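Local coordinates for GDSL-like Lipase (Parabacteroides distasonis, PDB 3P94), which probably hydrolyses ester bonds as a serine hydrolase of the GDSL (SGNH) family, perhaps acting on lysophospholipids, at residues 23-28 against 197-202; 64-69 against 78-83; 105-110 against 115-120. All coordinates share one frame; numbering follows the deposited sequence.

Contact 1. Residues 23-28 against 197-202; sequences SNVVFM and EAIHKT
Ile199 meets Val25 and Phe27 in a small, buried and wholly apolar contact, where the C-terminal helix 185-202 lies against one face of the central parallel sheet at its strand 23-29. The isoleucine divides the work between its two branches. Its short one, the methyl CG2, comes obliquely up to Val25, with 4.1 Å between Ile199 CG2 and Val25 CG2. The longer branch is nearly extended beyond CG1 (chi2 158°) and carries CD1 to the far end of the phenylalanine ring, where Ile199 CD1 lies 3.7 Å from Phe27 CZ and 3.9 Å from Phe27 CE1. One methyl thus touches two neighbouring ring carbons at a slant.

On the strand side, Val25 starts out directly toward the helix, whereas Phe27 leaves the backbone to the flank. A chi1 of -83°, with CG beside the backbone N, swings its ring back to the isoleucine. The ring is also held by other aromatics: Phe44 meets it edge-to-face, and Phe49 lies against it with the planes inclined by about 35°. The alternate residues Val26 and Met28 serve the other face of the sheet, where both touch helix 59-71.

The last turn of the helix settles its polar group separately. Thr202 OG1 donates to Ala198 O at 2.6 Å, from the opposite face of that carbonyl to the backbone donor Thr202 N at 3.1 Å, so one oxygen takes two bonds. OG1 is also hydrogen-bonded to Thr157 OG1.

Between helix and strand, then, only methyl groups and aromatic carbons meet, and nothing directional sets their pairing; the fit rests on shape and on the removal of hydrocarbon from water.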
loop_
_atom_site.group_PDB
_atom_site.type_symbol
_atom_site.label_atom_id
_atom_site.label_comp_id
_atom_site.label_asym_id
_atom_site.label_seq_id
_atom_site.Cartn_x
_atom_site.Cartn_y
_atom_site.Cartn_z
ATOM N N SER A 23 -11.816 -13.792 -5.848
ATOM C CA SER A 23 -11.588 -12.534 -6.559
ATOM C C SER A 23 -10.262 -12.573 -7.316
ATOM O O SER A 23 -9.564 -13.590 -7.288
ATOM C CB SER A 23 -11.635 -11.358 -5.587
ATOM O OG SER A 23 -10.677 -11.489 -4.548
ATOM N N ASN A 24 -9.920 -11.473 -8.008
ATOM C CA ASN A 24 -8.725 -11.399 -8.835
ATOM C C ASN A 24 -7.539 -10.818 -8.042
ATOM O O ASN A 24 -6.705 -11.578 -7.541
ATOM C CB ASN A 24 -9.022 -10.599 -10.106
ATOM C CG ASN A 24 -7.860 -10.423 -11.047
ATOM O OD1 ASN A 24 -7.020 -11.295 -11.218
ATOM N ND2 ASN A 24 -7.795 -9.281 -11.689
ATOM N N VAL A 25 -7.463 -9.480 -7.924
ATOM C CA VAL A 25 -6.383 -8.791 -7.219
ATOM C C VAL A 25 -6.983 -7.763 -6.281
ATOM O O VAL A 25 -7.820 -6.956 -6.695
ATOM C CB VAL A 25 -5.359 -8.109 -8.186
ATOM C CG1 VAL A 25 -4.261 -7.387 -7.410
ATOM C CG2 VAL A 25 -4.747 -9.099 -9.180
ATOM N N VAL A 26 -6.528 -7.767 -5.033
ATOM C CA VAL A 26 -6.949 -6.820 -4.029
ATOM C C VAL A 26 -5.804 -5.818 -3.813
ATOM O O VAL A 26 -4.653 -6.227 -3.695
ATOM C CB VAL A 26 -7.357 -7.552 -2.721
ATOM C CG1 VAL A 26 -7.477 -6.581 -1.537
ATOM C CG2 VAL A 26 -8.659 -8.332 -2.921
ATOM N N PHE A 27 -6.119 -4.521 -3.808
ATOM C CA PHE A 27 -5.146 -3.464 -3.521
ATOM C C PHE A 27 -5.325 -3.063 -2.060
ATOM O O PHE A 27 -6.353 -2.478 -1.694
ATOM C CB PHE A 27 -5.315 -2.250 -4.465
ATOM C CG PHE A 27 -4.636 -2.380 -5.816
ATOM C CD1 PHE A 27 -4.986 -3.396 -6.693
ATOM C CD2 PHE A 27 -3.680 -1.455 -6.224
ATOM C CE1 PHE A 27 -4.347 -3.521 -7.928
ATOM C CE2 PHE A 27 -3.067 -1.558 -7.470
ATOM C CZ PHE A 27 -3.412 -2.584 -8.320
HETATM N N MSE A 28 -4.346 -3.431 -1.229
HETATM C CA MSE A 28 -4.319 -3.130 0.206
HETATM C C MSE A 28 -3.436 -1.893 0.395
HETATM O O MSE A 28 -2.312 -1.833 -0.128
HETATM C CB MSE A 28 -3.799 -4.389 0.968
HETATM C CG MSE A 28 -3.563 -4.208 2.459
HETATM SE SE MSE A 28 -5.101 -3.430 3.417
HETATM C CE MSE A 28 -6.465 -4.520 2.861
ATOM N N GLU A 197 2.136 -3.990 -15.280
ATOM C CA GLU A 197 3.203 -4.843 -15.823
ATOM C C GLU A 197 3.594 -5.908 -14.779
ATOM O O GLU A 197 3.757 -7.069 -15.138
ATOM C CB GLU A 197 4.413 -3.979 -16.215
ATOM C CG GLU A 197 5.343 -4.609 -17.238
ATOM C CD GLU A 197 6.403 -3.682 -17.807
ATOM O OE1 GLU A 197 6.150 -2.458 -17.900
ATOM O OE2 GLU A 197 7.483 -4.189 -18.191
ATOM N N ALA A 198 3.695 -5.517 -13.493
ATOM C CA ALA A 198 4.022 -6.436 -12.395
ATOM C C ALA A 198 2.914 -7.483 -12.179
ATOM O O ALA A 198 3.224 -8.660 -12.030
ATOM C CB ALA A 198 4.256 -5.657 -11.117
ATOM N N ILE A 199 1.631 -7.059 -12.193
ATOM C CA ILE A 199 0.482 -7.961 -12.014
ATOM C C ILE A 199 0.409 -8.971 -13.170
ATOM O O ILE A 199 0.238 -10.164 -12.910
ATOM C CB ILE A 199 -0.851 -7.167 -11.843
ATOM C CG1 ILE A 199 -0.906 -6.487 -10.452
ATOM C CG2 ILE A 199 -2.096 -8.051 -12.060
ATOM C CD1 ILE A 199 -1.872 -5.283 -10.349
ATOM N N HIS A 200 0.534 -8.505 -14.434
ATOM C CA HIS A 200 0.432 -9.371 -15.612
ATOM C C HIS A 200 1.571 -10.406 -15.669
ATOM O O HIS A 200 1.346 -11.491 -16.184
ATOM C CB HIS A 200 0.357 -8.556 -16.916
ATOM C CG HIS A 200 -0.841 -7.647 -17.003
ATOM N ND1 HIS A 200 -0.831 -6.517 -17.809
ATOM C CD2 HIS A 200 -2.030 -7.705 -16.354
ATOM C CE1 HIS A 200 -2.007 -5.939 -17.635
ATOM N NE2 HIS A 200 -2.760 -6.611 -16.762
ATOM N N LYS A 201 2.750 -10.102 -15.097
ATOM C CA LYS A 201 3.863 -11.046 -15.055
ATOM C C LYS A 201 3.699 -12.044 -13.877
ATOM O O LYS A 201 4.151 -13.179 -14.005
ATOM C CB LYS A 201 5.232 -10.317 -15.023
ATOM C CG LYS A 201 5.653 -9.653 -13.712
ATOM N N THR A 202 3.008 -11.647 -12.780
ATOM C CA THR A 202 2.785 -12.449 -11.567
ATOM C C THR A 202 1.499 -13.302 -11.615
ATOM O O THR A 202 1.508 -14.442 -11.145
ATOM C CB THR A 202 2.716 -11.506 -10.337
ATOM O OG1 THR A 202 3.812 -10.598 -10.375
ATOM C CG2 THR A 202 2.720 -12.251 -8.992
#

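Contact 2. Residues 64-69 against 78-83; sequences VRFRQD and VVILAG
Phe66, projecting from helix 59-71, reaches Val78 and Ile80 on strand 75-81. It is the one side chain of 64-69 to touch 78-83, and all three residues are buried. With CG roughly trans to the backbone N (chi1 -153°), the ring is carried from the helix flank down toward the sheet. There two adjacent carbons of its rim take one partner each: Phe66 CZ is 4.2 Å from Val78 CG1, and Phe66 CE1 is 4.1 Å from Ile80 CD1. Val78 comes to meet the ring from the opposite direction, while the isoleucine crosses it at about a right angle. Neither approach is especially close, and the two backbones stay well apart, 10.1 Å between Phe66 CA and Val78 CA.

Away from this greasy patch the helix changes character. Val64 and Arg67 lie on its exposed side. Arg65 and Asp69, though buried, form a polar cluster one turn apart: Arg65 NH1 reaches Asp69 OD2 at 2.8 Å, in the guanidinium plane and on the anti lone pair of the oxygen. Asn16 ND2 bonds the other carboxylate oxygen, Asp69 OD1. Gln57 and the carbonyl of Arg52 hold the guanidinium further, so that its rotation is well fixed.

Beyond the strand, Gly83 takes the N-cap of helix 84-87, probably opening the Gly-x-Asn-Asp block of SGNH hydrolases. The arrangement as a whole is the second half of a beta-alpha-beta crossover, with helix 59-71 linking strands 49-53 and 75-81 past strand 23-29, as in flavodoxin-like folds.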
loop_
_atom_site.group_PDB
_atom_site.type_symbol
_atom_site.label_atom_id
_atom_site.label_comp_id
_atom_site.label_asym_id
_atom_site.label_seq_id
_atom_site.Cartn_x
_atom_site.Cartn_y
_atom_site.Cartn_z
ATOM N N VAL A 64 -4.412 -6.153 11.036
ATOM C CA VAL A 64 -5.645 -6.550 11.729
ATOM C C VAL A 64 -6.836 -6.638 10.719
ATOM O O VAL A 64 -7.617 -7.585 10.775
ATOM C CB VAL A 64 -5.936 -5.606 12.924
ATOM C CG1 VAL A 64 -7.352 -5.800 13.476
ATOM C CG2 VAL A 64 -4.905 -5.825 14.028
ATOM N N ARG A 65 -6.934 -5.689 9.788
ATOM C CA ARG A 65 -7.981 -5.623 8.752
ATOM C C ARG A 65 -7.779 -6.672 7.627
ATOM O O ARG A 65 -8.721 -6.973 6.887
ATOM C CB ARG A 65 -7.946 -4.204 8.149
ATOM C CG ARG A 65 -9.077 -3.887 7.217
ATOM C CD ARG A 65 -9.216 -2.414 6.981
ATOM N NE ARG A 65 -8.041 -1.754 6.383
ATOM C CZ ARG A 65 -7.816 -1.630 5.078
ATOM N NH1 ARG A 65 -8.600 -2.240 4.199
ATOM N NH2 ARG A 65 -6.796 -0.908 4.641
ATOM N N PHE A 66 -6.544 -7.203 7.491
ATOM C CA PHE A 66 -6.104 -8.133 6.450
ATOM C C PHE A 66 -7.026 -9.330 6.244
ATOM O O PHE A 66 -7.269 -9.709 5.101
ATOM C CB PHE A 66 -4.677 -8.639 6.743
ATOM C CG PHE A 66 -3.900 -9.049 5.516
ATOM C CD1 PHE A 66 -3.353 -8.088 4.664
ATOM C CD2 PHE A 66 -3.690 -10.388 5.224
ATOM C CE1 PHE A 66 -2.635 -8.463 3.527
ATOM C CE2 PHE A 66 -2.965 -10.763 4.087
ATOM C CZ PHE A 66 -2.441 -9.797 3.251
ATOM N N ARG A 67 -7.516 -9.942 7.332
ATOM C CA ARG A 67 -8.386 -11.118 7.233
ATOM C C ARG A 67 -9.725 -10.788 6.501
ATOM O O ARG A 67 -10.108 -11.527 5.603
ATOM C CB ARG A 67 -8.632 -11.719 8.623
ATOM C CG ARG A 67 -9.558 -12.933 8.638
ATOM C CD ARG A 67 -9.288 -13.845 9.832
ATOM N NE ARG A 67 -7.887 -14.267 9.878
ATOM C CZ ARG A 67 -7.368 -15.255 9.153
ATOM N NH1 ARG A 67 -8.144 -15.986 8.362
ATOM N NH2 ARG A 67 -6.069 -15.526 9.224
ATOM N N GLN A 68 -10.400 -9.682 6.867
ATOM C CA GLN A 68 -11.686 -9.289 6.277
ATOM C C GLN A 68 -11.543 -8.745 4.853
ATOM O O GLN A 68 -12.319 -9.109 3.973
ATOM C CB GLN A 68 -12.380 -8.232 7.164
ATOM C CG GLN A 68 -13.740 -7.754 6.606
ATOM C CD GLN A 68 -14.314 -6.552 7.301
ATOM O OE1 GLN A 68 -15.074 -6.683 8.264
ATOM N NE2 GLN A 68 -14.007 -5.360 6.789
ATOM N N ASP A 69 -10.583 -7.853 4.644
ATOM C CA ASP A 69 -10.435 -7.175 3.371
ATOM C C ASP A 69 -9.513 -7.837 2.361
ATOM O O ASP A 69 -9.468 -7.369 1.226
ATOM C CB ASP A 69 -10.031 -5.719 3.640
ATOM C CG ASP A 69 -11.189 -4.870 4.190
ATOM O OD1 ASP A 69 -12.330 -5.383 4.257
ATOM O OD2 ASP A 69 -10.954 -3.693 4.529
ATOM N N VAL A 78 -2.474 -10.046 -3.817
ATOM C CA VAL A 78 -2.704 -8.826 -3.049
ATOM C C VAL A 78 -1.534 -7.870 -3.362
ATOM O O VAL A 78 -0.367 -8.280 -3.364
ATOM C CB VAL A 78 -2.924 -9.049 -1.518
ATOM C CG1 VAL A 78 -1.728 -9.758 -0.851
ATOM C CG2 VAL A 78 -3.272 -7.733 -0.802
ATOM N N VAL A 79 -1.868 -6.614 -3.669
ATOM C CA VAL A 79 -0.900 -5.560 -3.955
ATOM C C VAL A 79 -0.833 -4.741 -2.684
ATOM O O VAL A 79 -1.852 -4.175 -2.276
ATOM C CB VAL A 79 -1.289 -4.741 -5.217
ATOM C CG1 VAL A 79 -0.398 -3.513 -5.383
ATOM C CG2 VAL A 79 -1.216 -5.608 -6.463
ATOM N N ILE A 80 0.342 -4.734 -2.013
ATOM C CA ILE A 80 0.466 -4.009 -0.754
ATOM C C ILE A 80 1.348 -2.766 -0.916
ATOM O O ILE A 80 2.509 -2.875 -1.289
ATOM C CB ILE A 80 0.996 -4.926 0.404
ATOM C CG1 ILE A 80 0.095 -6.172 0.610
ATOM C CG2 ILE A 80 1.169 -4.123 1.724
ATOM C CD1 ILE A 80 0.725 -7.311 1.481
ATOM N N LEU A 81 0.789 -1.601 -0.586
ATOM C CA LEU A 81 1.499 -0.334 -0.549
ATOM C C LEU A 81 1.205 0.273 0.815
ATOM O O LEU A 81 0.115 0.783 1.043
ATOM C CB LEU A 81 1.122 0.598 -1.717
ATOM C CG LEU A 81 1.733 2.027 -1.674
ATOM C CD1 LEU A 81 3.262 1.992 -1.700
ATOM C CD2 LEU A 81 1.218 2.849 -2.834
ATOM N N ALA A 82 2.161 0.136 1.742
ATOM C CA ALA A 82 1.970 0.544 3.131
ATOM C C ALA A 82 3.283 0.879 3.831
ATOM O O ALA A 82 4.337 0.395 3.434
ATOM C CB ALA A 82 1.280 -0.590 3.886
ATOM N N GLY A 83 3.185 1.676 4.890
ATOM C CA GLY A 83 4.333 2.052 5.704
ATOM C C GLY A 83 4.558 3.537 5.891
ATOM O O GLY A 83 5.171 3.927 6.890
#

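Contact 3. Residues 105-110 against 115-120; sequences SMAELA and IKVIFC
Ala107 and Ala110 are the two small residues through which helix 96-112 settles on Val117, Phe119 and Ile115. This is the helix-to-strand half of a beta-alpha-beta unit in the flavodoxin-like fold: a short turn reverses the chain, and strand 116-120 runs back beneath the helix. The two local axes come within 8.2 Å of each other at 153°, close to antiparallel.

Going along the helix, Met106 comes first and points to the flank, where it packs on Phe66 and Thr59 of the neighbouring helix 59-71. Ala107 faces the strand directly. Its methyl rests at the outer end of the Phe119 ring, Ala107 CB to Phe119 CE2 being 3.8 Å, and its alpha carbon is met by the valine, with Ala107 CA 3.8 Å from Val117 CG2. The other valine methyl, CG1, is trans to the backbone N (chi1 176°) and lies over one face of the Phe119 ring toward the rim, so Val117 touches both the helix and the ring two residues on. Tyr150 of helix 137-153 packs on both Ala107 and Phe119. Glu108 turns outward from the sheet, and Leu109 leans on Leu63.

Ala110 makes the tightest fit. Its CB is 3.4 Å from Val117 CG2, shorter than usual for two carbons, and 4.0 Å from Ile115 CB, so the alanine methyl is wedged between alternate residues of the incoming chain. Its carbonyl closes the turn: Ile115 N donates to Ala110 O at 2.8 Å with a fairly straight N-H...O angle of 162°.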
loop_
_atom_site.group_PDB
_atom_site.type_symbol
_atom_site.label_atom_id
_atom_site.label_comp_id
_atom_site.label_asym_id
_atom_site.label_seq_id
_atom_site.Cartn_x
_atom_site.Cartn_y
_atom_site.Cartn_z
ATOM N N SER A 105 4.368 -10.196 8.417
ATOM C CA SER A 105 3.221 -10.946 8.940
ATOM C C SER A 105 2.076 -10.966 7.913
ATOM O O SER A 105 1.468 -12.016 7.735
ATOM C CB SER A 105 2.763 -10.367 10.267
ATOM O OG SER A 105 3.666 -10.774 11.278
HETATM N N MSE A 106 1.822 -9.837 7.190
HETATM C CA MSE A 106 0.811 -9.810 6.110
HETATM C C MSE A 106 1.211 -10.789 4.989
HETATM O O MSE A 106 0.365 -11.562 4.523
HETATM C CB MSE A 106 0.621 -8.403 5.532
HETATM C CG MSE A 106 -0.099 -7.438 6.484
HETATM SE SE MSE A 106 -0.497 -5.748 5.564
HETATM C CE MSE A 106 0.700 -4.608 6.569
ATOM N N ALA A 107 2.503 -10.790 4.590
ATOM C CA ALA A 107 3.020 -11.683 3.545
ATOM C C ALA A 107 2.840 -13.145 3.945
ATOM O O ALA A 107 2.398 -13.949 3.125
ATOM C CB ALA A 107 4.498 -11.385 3.263
ATOM N N GLU A 108 3.139 -13.480 5.210
ATOM C CA GLU A 108 3.028 -14.852 5.714
ATOM C C GLU A 108 1.561 -15.300 5.806
ATOM O O GLU A 108 1.270 -16.458 5.498
ATOM C CB GLU A 108 3.743 -14.997 7.060
ATOM C CG GLU A 108 5.261 -14.934 6.920
ATOM C CD GLU A 108 6.089 -15.240 8.155
ATOM O OE1 GLU A 108 5.522 -15.332 9.267
ATOM O OE2 GLU A 108 7.319 -15.403 8.001
ATOM N N LEU A 109 0.640 -14.394 6.187
ATOM C CA LEU A 109 -0.795 -14.709 6.238
ATOM C C LEU A 109 -1.338 -14.955 4.833
ATOM O O LEU A 109 -2.129 -15.880 4.639
ATOM C CB LEU A 109 -1.607 -13.584 6.928
ATOM C CG LEU A 109 -1.510 -13.501 8.446
ATOM C CD1 LEU A 109 -2.218 -12.258 8.949
ATOM C CD2 LEU A 109 -2.091 -14.753 9.135
ATOM N N ALA A 110 -0.898 -14.139 3.851
ATOM C CA ALA A 110 -1.304 -14.293 2.458
ATOM C C ALA A 110 -0.800 -15.624 1.895
ATOM O O ALA A 110 -1.586 -16.336 1.264
ATOM C CB ALA A 110 -0.775 -13.134 1.622
ATOM N N ILE A 115 -2.371 -16.849 -1.363
ATOM C CA ILE A 115 -2.488 -15.559 -2.048
ATOM C C ILE A 115 -1.075 -15.083 -2.390
ATOM O O ILE A 115 -0.218 -15.059 -1.507
ATOM C CB ILE A 115 -3.272 -14.520 -1.181
ATOM C CG1 ILE A 115 -4.687 -15.032 -0.816
ATOM C CG2 ILE A 115 -3.354 -13.171 -1.881
ATOM C CD1 ILE A 115 -5.336 -14.383 0.441
ATOM N N LYS A 116 -0.835 -14.708 -3.665
ATOM C CA LYS A 116 0.464 -14.189 -4.111
ATOM C C LYS A 116 0.635 -12.752 -3.615
ATOM O O LYS A 116 -0.282 -11.946 -3.774
ATOM C CB LYS A 116 0.592 -14.242 -5.647
ATOM C CG LYS A 116 0.707 -15.649 -6.204
ATOM C CD LYS A 116 0.986 -15.621 -7.694
ATOM C CE LYS A 116 1.047 -17.014 -8.266
ATOM N NZ LYS A 116 0.383 -17.074 -9.591
ATOM N N VAL A 117 1.786 -12.430 -3.014
ATOM C CA VAL A 117 2.022 -11.066 -2.522
ATOM C C VAL A 117 2.843 -10.264 -3.528
ATOM O O VAL A 117 3.939 -10.672 -3.926
ATOM C CB VAL A 117 2.693 -11.029 -1.126
ATOM C CG1 VAL A 117 3.003 -9.593 -0.695
ATOM C CG2 VAL A 117 1.815 -11.713 -0.087
ATOM N N ILE A 118 2.328 -9.080 -3.868
ATOM C CA ILE A 118 3.011 -8.107 -4.701
ATOM C C ILE A 118 3.302 -6.913 -3.790
ATOM O O ILE A 118 2.383 -6.207 -3.388
ATOM C CB ILE A 118 2.199 -7.738 -5.971
ATOM C CG1 ILE A 118 2.080 -8.959 -6.919
ATOM C CG2 ILE A 118 2.838 -6.546 -6.682
ATOM C CD1 ILE A 118 0.956 -8.868 -7.952
ATOM N N PHE A 119 4.572 -6.736 -3.413
ATOM C CA PHE A 119 4.975 -5.633 -2.550
ATOM C C PHE A 119 5.331 -4.412 -3.374
ATOM O O PHE A 119 6.005 -4.535 -4.399
ATOM C CB PHE A 119 6.181 -6.029 -1.672
ATOM C CG PHE A 119 5.832 -6.640 -0.335
ATOM C CD1 PHE A 119 5.086 -5.931 0.599
ATOM C CD2 PHE A 119 6.306 -7.899 0.016
ATOM C CE1 PHE A 119 4.762 -6.502 1.836
ATOM C CE2 PHE A 119 5.992 -8.461 1.262
ATOM C CZ PHE A 119 5.221 -7.759 2.160
ATOM N N CYS A 120 4.896 -3.224 -2.911
ATOM C CA CYS A 120 5.202 -1.951 -3.556
ATOM C C CYS A 120 6.160 -1.155 -2.712
ATOM O O CYS A 120 5.994 -1.073 -1.495
ATOM C CB CYS A 120 3.931 -1.145 -3.811
ATOM S SG CYS A 120 2.717 -1.980 -4.858
#

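From the N terminus, strand 23-29 enters the sheet first, but its partner in contact 1 is the last helix, so that contact closes a loop of 168 residues holding the other two. Inside it, contact 2 closes a short loop between helix 59-71 and strand 75-81, and contact 3 follows in series with a still shorter one. Strands 23-29, 75-81 and 116-120 are successive neighbours, joined by backbone bonds such as Val26 O to Val79 N and Val78 O to Ile118 N. Helices 59-71 and 96-112 lie side by side on one face; helix 185-202 backs the other, where Ile199 also packs on Ile118, completing the three layers.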